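Local coordinates for AB hydrolase-1 domain-containing protein (Streptococcus mutans, PDB 4L9A) that probably acts as a carboxylesterase of the alpha/beta hydrolase fold, hydrolysing ester bonds in this cariogenic bacterium, at residues 104-118 and 127-141. Sequence-based numbering, arbitrary orientation.
Sequences FEHFKFQSYLLCVHS and IMNQSSKACLGFIGL
Lys133 reaches out from the turn before its strand and sets its ammonium group against Phe104 at the end of helix 93-106 and against Phe107 and Phe109 of the loop that follows. Beyond CG the chain runs fully extended, and Lys133 NZ hydrogen-bonds Phe109 O at 2.6 Å, approaching in the plane of that carbonyl. Lys133 NZ also donates to Phe107 O (2.8 Å) and Phe104 O (2.9 Å), in each case from above the carbonyl plane. Phe104 O also accepts the backbone N-H of Phe107, which arrives on the face of its plane opposite Lys133 NZ. The Phe109 ring closes over Lys133 NZ in a cation-pi contact, the nitrogen 2° off the ring normal. With so many oxygens round it, the ammonium probably keeps its charge although the residue is buried.

Strands 111-117 and 134-141 pair in parallel, joined by helix 120-130 in a beta-alpha-beta crossover at the centre of the alpha/beta hydrolase sheet; strand 43-47 flanks 111-117 on its other edge. Tyr112 links the strand to the turn that follows helix 120-130: Tyr112 OH and Ser131 OG share a hydrogen bond of 2.7 Å. Its ring, with CG between backbone N and carbonyl carbon (chi1 68°), is sandwiched: Phe104 CE2 lies over one face, Cys135 CA over the other, and Cys135 SG comes in obliquely. Further along, Leu114 CD1 presses tightly on selenomethionine Met128 CG, 3.5 Å away, while Val116 CG2 meets Phe138 CZ at 3.6 Å.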
loop_
_atom_site.group_PDB
_atom_site.type_symbol
_atom_site.label_atom_id
_atom_site.label_comp_id
_atom_site.label_asym_id
_atom_site.label_seq_id
_atom_site.Cartn_x
_atom_site.Cartn_y
_atom_site.Cartn_z
ATOM N N PHE A 104 11.929 -8.903 -4.432
ATOM C CA PHE A 104 12.205 -8.337 -5.748
ATOM C C PHE A 104 13.201 -9.228 -6.499
ATOM O O PHE A 104 13.006 -9.535 -7.672
ATOM C CB PHE A 104 12.769 -6.911 -5.659
ATOM C CG PHE A 104 11.711 -5.828 -5.593
ATOM C CD1 PHE A 104 10.497 -6.053 -4.962
ATOM C CD2 PHE A 104 11.938 -4.585 -6.178
ATOM C CE1 PHE A 104 9.525 -5.060 -4.903
ATOM C CE2 PHE A 104 10.970 -3.590 -6.127
ATOM C CZ PHE A 104 9.761 -3.830 -5.485
ATOM N N GLU A 105 14.272 -9.627 -5.819
ATOM C CA GLU A 105 15.334 -10.413 -6.459
ATOM C C GLU A 105 14.865 -11.815 -6.850
ATOM O O GLU A 105 15.469 -12.469 -7.696
ATOM C CB GLU A 105 16.569 -10.512 -5.556
ATOM C CG GLU A 105 17.179 -9.164 -5.190
ATOM C CD GLU A 105 17.452 -8.290 -6.404
ATOM O OE1 GLU A 105 18.184 -8.747 -7.313
ATOM O OE2 GLU A 105 16.928 -7.152 -6.447
ATOM N N HIS A 106 13.785 -12.264 -6.226
ATOM C CA HIS A 106 13.222 -13.578 -6.494
ATOM C C HIS A 106 12.577 -13.659 -7.878
ATOM O O HIS A 106 12.479 -14.743 -8.452
ATOM C CB HIS A 106 12.199 -13.922 -5.412
ATOM C CG HIS A 106 11.672 -15.324 -5.480
ATOM N ND1 HIS A 106 12.425 -16.423 -5.122
ATOM C CD2 HIS A 106 10.451 -15.800 -5.827
ATOM C CE1 HIS A 106 11.693 -17.517 -5.258
ATOM N NE2 HIS A 106 10.490 -17.166 -5.676
ATOM N N PHE A 107 12.147 -12.518 -8.419
ATOM C CA PHE A 107 11.464 -12.502 -9.720
ATOM C C PHE A 107 12.254 -11.806 -10.827
ATOM O O PHE A 107 13.245 -11.127 -10.556
ATOM C CB PHE A 107 10.075 -11.881 -9.598
ATOM C CG PHE A 107 9.156 -12.632 -8.686
ATOM C CD1 PHE A 107 8.551 -13.807 -9.108
ATOM C CD2 PHE A 107 8.892 -12.168 -7.410
ATOM C CE1 PHE A 107 7.695 -14.509 -8.269
ATOM C CE2 PHE A 107 8.039 -12.864 -6.563
ATOM C CZ PHE A 107 7.447 -14.048 -6.998
ATOM N N LYS A 108 11.794 -11.962 -12.070
ATOM C CA LYS A 108 12.591 -11.594 -13.245
ATOM C C LYS A 108 12.540 -10.118 -13.667
ATOM O O LYS A 108 13.466 -9.627 -14.314
ATOM C CB LYS A 108 12.231 -12.488 -14.444
ATOM C CG LYS A 108 12.607 -13.958 -14.272
ATOM C CD LYS A 108 12.065 -14.806 -15.421
ATOM C CE LYS A 108 12.834 -16.119 -15.563
ATOM N NZ LYS A 108 12.831 -16.896 -14.293
ATOM N N PHE A 109 11.464 -9.412 -13.321
ATOM C CA PHE A 109 11.291 -8.038 -13.803
ATOM C C PHE A 109 12.534 -7.184 -13.563
ATOM O O PHE A 109 13.191 -7.309 -12.534
ATOM C CB PHE A 109 10.045 -7.382 -13.197
ATOM C CG PHE A 109 10.135 -7.118 -11.718
ATOM C CD1 PHE A 109 9.720 -8.072 -10.799
ATOM C CD2 PHE A 109 10.589 -5.893 -11.244
ATOM C CE1 PHE A 109 9.776 -7.816 -9.426
ATOM C CE2 PHE A 109 10.652 -5.627 -9.879
ATOM C CZ PHE A 109 10.241 -6.597 -8.964
ATOM N N GLN A 110 12.871 -6.334 -14.526
ATOM C CA GLN A 110 14.045 -5.481 -14.378
ATOM C C GLN A 110 13.684 -4.040 -13.979
ATOM O O GLN A 110 14.501 -3.327 -13.396
ATOM C CB GLN A 110 14.917 -5.514 -15.636
ATOM C CG GLN A 110 15.781 -6.770 -15.728
ATOM C CD GLN A 110 16.522 -7.051 -14.427
ATOM O OE1 GLN A 110 16.982 -6.130 -13.752
ATOM N NE2 GLN A 110 16.618 -8.326 -14.059
ATOM N N SER A 111 12.463 -3.624 -14.292
ATOM C CA SER A 111 11.974 -2.311 -13.857
ATOM C C SER A 111 10.591 -2.435 -13.218
ATOM O O SER A 111 9.877 -3.425 -13.436
ATOM C CB SER A 111 11.939 -1.336 -15.028
ATOM O OG SER A 111 11.076 -1.816 -16.042
ATOM N N TYR A 112 10.210 -1.441 -12.420
ATOM C CA TYR A 112 8.941 -1.515 -11.717
ATOM C C TYR A 112 8.340 -0.146 -11.415
ATOM O O TYR A 112 9.024 0.881 -11.471
ATOM C CB TYR A 112 9.124 -2.273 -10.404
ATOM C CG TYR A 112 9.967 -1.526 -9.399
ATOM C CD1 TYR A 112 11.355 -1.488 -9.514
ATOM C CD2 TYR A 112 9.378 -0.850 -8.345
ATOM C CE1 TYR A 112 12.135 -0.800 -8.591
ATOM C CE2 TYR A 112 10.142 -0.155 -7.414
ATOM C CZ TYR A 112 11.518 -0.131 -7.543
ATOM O OH TYR A 112 12.274 0.557 -6.615
ATOM N N LEU A 113 7.050 -0.156 -11.108
ATOM C CA LEU A 113 6.387 0.977 -10.472
ATOM C C LEU A 113 5.810 0.466 -9.165
ATOM O O LEU A 113 5.338 -0.668 -9.087
ATOM C CB LEU A 113 5.268 1.537 -11.347
ATOM C CG LEU A 113 5.688 2.329 -12.585
ATOM C CD1 LEU A 113 6.009 1.382 -13.728
ATOM C CD2 LEU A 113 4.581 3.294 -12.984
ATOM N N LEU A 114 5.889 1.292 -8.132
ATOM C CA LEU A 114 5.299 0.971 -6.844
ATOM C C LEU A 114 3.932 1.629 -6.749
ATOM O O LEU A 114 3.788 2.811 -7.068
ATOM C CB LEU A 114 6.186 1.497 -5.720
ATOM C CG LEU A 114 7.196 0.501 -5.160
ATOM C CD1 LEU A 114 8.273 1.207 -4.338
ATOM C CD2 LEU A 114 6.462 -0.554 -4.345
ATOM N N CYS A 115 2.936 0.867 -6.308
ATOM C CA CYS A 115 1.599 1.397 -6.074
ATOM C C CYS A 115 1.230 1.034 -4.650
ATOM O O CYS A 115 1.164 -0.143 -4.301
ATOM C CB CYS A 115 0.587 0.797 -7.063
ATOM S SG CYS A 115 -1.145 1.378 -6.839
ATOM N N VAL A 116 1.021 2.036 -3.806
ATOM C CA VAL A 116 0.790 1.753 -2.395
ATOM C C VAL A 116 -0.388 2.531 -1.854
ATOM O O VAL A 116 -0.766 3.593 -2.392
ATOM C CB VAL A 116 2.044 2.074 -1.541
ATOM C CG1 VAL A 116 3.292 1.524 -2.204
ATOM C CG2 VAL A 116 2.185 3.607 -1.336
ATOM N N HIS A 117 -0.961 1.998 -0.782
ATOM C CA HIS A 117 -1.966 2.709 -0.009
ATOM C C HIS A 117 -1.405 3.003 1.372
ATOM O O HIS A 117 -0.738 2.157 1.966
ATOM C CB HIS A 117 -3.241 1.864 0.114
ATOM C CG HIS A 117 -4.326 2.521 0.902
ATOM N ND1 HIS A 117 -4.890 1.946 2.024
ATOM C CD2 HIS A 117 -4.950 3.712 0.739
ATOM C CE1 HIS A 117 -5.819 2.749 2.508
ATOM N NE2 HIS A 117 -5.873 3.833 1.747
ATOM N N SER A 118 -1.628 4.220 1.863
ATOM C CA SER A 118 -1.431 4.503 3.272
ATOM C C SER A 118 -0.017 4.138 3.765
ATOM O O SER A 118 0.981 4.609 3.219
ATOM C CB SER A 118 -2.504 3.742 4.070
ATOM O OG SER A 118 -2.645 4.244 5.379
ATOM N N ILE A 127 12.495 1.462 -0.539
ATOM C CA ILE A 127 12.651 0.569 -1.684
ATOM C C ILE A 127 13.185 1.304 -2.919
ATOM O O ILE A 127 14.150 0.876 -3.552
ATOM C CB ILE A 127 11.304 -0.117 -2.017
ATOM C CG1 ILE A 127 10.859 -0.999 -0.848
ATOM C CG2 ILE A 127 11.411 -0.924 -3.307
ATOM C CD1 ILE A 127 9.410 -1.424 -0.911
HETATM N N MSE A 128 12.560 2.421 -3.266
HETATM C CA MSE A 128 12.971 3.158 -4.455
HETATM C C MSE A 128 14.374 3.737 -4.282
HETATM O O MSE A 128 15.118 3.878 -5.245
HETATM C CB MSE A 128 11.961 4.263 -4.782
HETATM C CG MSE A 128 10.563 3.731 -5.082
HETATM SE SE MSE A 128 9.299 5.162 -5.616
HETATM C CE MSE A 128 8.926 5.927 -3.846
ATOM N N ASN A 129 14.733 4.059 -3.047
ATOM C CA ASN A 129 16.056 4.601 -2.752
ATOM C C ASN A 129 17.149 3.522 -2.714
ATOM O O ASN A 129 18.327 3.820 -2.914
ATOM C CB ASN A 129 15.996 5.402 -1.441
ATOM C CG ASN A 129 17.327 6.008 -1.046
ATOM O OD1 ASN A 129 17.834 6.921 -1.703
ATOM N ND2 ASN A 129 17.889 5.523 0.055
ATOM N N GLN A 130 16.769 2.263 -2.488
ATOM C CA GLN A 130 17.771 1.209 -2.277
ATOM C C GLN A 130 17.845 0.122 -3.353
ATOM O O GLN A 130 18.863 -0.562 -3.467
ATOM C CB GLN A 130 17.554 0.520 -0.929
ATOM C CG GLN A 130 17.573 1.425 0.281
ATOM C CD GLN A 130 17.311 0.654 1.555
ATOM O OE1 GLN A 130 17.714 -0.510 1.684
ATOM N NE2 GLN A 130 16.620 1.286 2.501
ATOM N N SER A 131 16.769 -0.060 -4.113
ATOM C CA SER A 131 16.677 -1.168 -5.068
ATOM C C SER A 131 17.582 -0.973 -6.270
ATOM O O SER A 131 17.604 0.102 -6.864
ATOM C CB SER A 131 15.248 -1.306 -5.574
ATOM O OG SER A 131 14.870 -0.146 -6.303
ATOM N N SER A 132 18.307 -2.018 -6.657
ATOM C CA SER A 132 19.136 -1.934 -7.859
ATOM C C SER A 132 18.285 -2.053 -9.122
ATOM O O SER A 132 18.727 -1.690 -10.204
ATOM C CB SER A 132 20.247 -2.985 -7.840
ATOM O OG SER A 132 19.802 -4.173 -7.213
ATOM N N LYS A 133 17.063 -2.565 -8.981
ATOM C CA LYS A 133 16.110 -2.539 -10.091
ATOM C C LYS A 133 15.606 -1.121 -10.282
ATOM O O LYS A 133 15.556 -0.344 -9.325
ATOM C CB LYS A 133 14.952 -3.510 -9.854
ATOM C CG LYS A 133 15.398 -4.974 -10.003
ATOM C CD LYS A 133 14.268 -5.980 -9.845
ATOM C CE LYS A 133 14.833 -7.404 -9.939
ATOM N NZ LYS A 133 13.804 -8.439 -10.223
ATOM N N ALA A 134 15.236 -0.785 -11.514
ATOM C CA ALA A 134 14.885 0.586 -11.852
ATOM C C ALA A 134 13.425 0.900 -11.574
ATOM O O ALA A 134 12.521 0.264 -12.115
ATOM C CB ALA A 134 15.215 0.887 -13.309
ATOM N N CYS A 135 13.203 1.912 -10.744
ATOM C CA CYS A 135 11.857 2.380 -10.474
ATOM C C CYS A 135 11.424 3.387 -11.531
ATOM O O CYS A 135 12.103 4.389 -11.758
ATOM C CB CYS A 135 11.798 3.012 -9.088
ATOM S SG CYS A 135 10.150 3.495 -8.603
ATOM N N LEU A 136 10.296 3.126 -12.181
ATOM C CA LEU A 136 9.788 4.037 -13.211
ATOM C C LEU A 136 8.729 5.024 -12.703
ATOM O O LEU A 136 8.361 5.961 -13.414
ATOM C CB LEU A 136 9.201 3.250 -14.378
ATOM C CG LEU A 136 10.177 2.293 -15.058
ATOM C CD1 LEU A 136 9.457 1.454 -16.092
ATOM C CD2 LEU A 136 11.318 3.066 -15.685
ATOM N N GLY A 137 8.225 4.812 -11.498
ATOM C CA GLY A 137 7.144 5.645 -11.014
ATOM C C GLY A 137 6.611 5.219 -9.667
ATOM O O GLY A 137 6.699 4.049 -9.275
ATOM N N PHE A 138 6.048 6.186 -8.954
ATOM C CA PHE A 138 5.366 5.926 -7.696
ATOM C C PHE A 138 3.906 6.325 -7.840
ATOM O O PHE A 138 3.609 7.406 -8.337
ATOM C CB PHE A 138 6.016 6.717 -6.560
ATOM C CG PHE A 138 5.288 6.599 -5.246
ATOM C CD1 PHE A 138 5.395 5.447 -4.478
ATOM C CD2 PHE A 138 4.504 7.650 -4.776
ATOM C CE1 PHE A 138 4.727 5.328 -3.265
ATOM C CE2 PHE A 138 3.834 7.543 -3.578
ATOM C CZ PHE A 138 3.940 6.378 -2.814
ATOM N N ILE A 139 3.002 5.443 -7.425
ATOM C CA ILE A 139 1.574 5.727 -7.449
ATOM C C ILE A 139 1.065 5.617 -6.019
ATOM O O ILE A 139 1.035 4.532 -5.439
ATOM C CB ILE A 139 0.801 4.734 -8.343
ATOM C CG1 ILE A 139 1.478 4.581 -9.714
ATOM C CG2 ILE A 139 -0.647 5.160 -8.481
ATOM C CD1 ILE A 139 1.557 5.867 -10.517
ATOM N N GLY A 140 0.700 6.735 -5.414
ATOM C CA GLY A 140 0.326 6.673 -4.014
ATOM C C GLY A 140 -1.126 7.027 -3.784
ATOM O O GLY A 140 -1.595 8.078 -4.213
ATOM N N LEU A 141 -1.839 6.136 -3.114
ATOM C CA LEU A 141 -3.197 6.413 -2.692
ATOM C C LEU A 141 -3.156 6.804 -1.218
ATOM O O LEU A 141 -2.982 5.951 -0.352
ATOM C CB LEU A 141 -4.094 5.190 -2.912
ATOM C CG LEU A 141 -4.225 4.667 -4.351
ATOM C CD1 LEU A 141 -4.295 5.790 -5.388
ATOM C CD2 LEU A 141 -3.084 3.698 -4.687
HETATM O O HOH W 1 16.444 -10.493 -10.085
#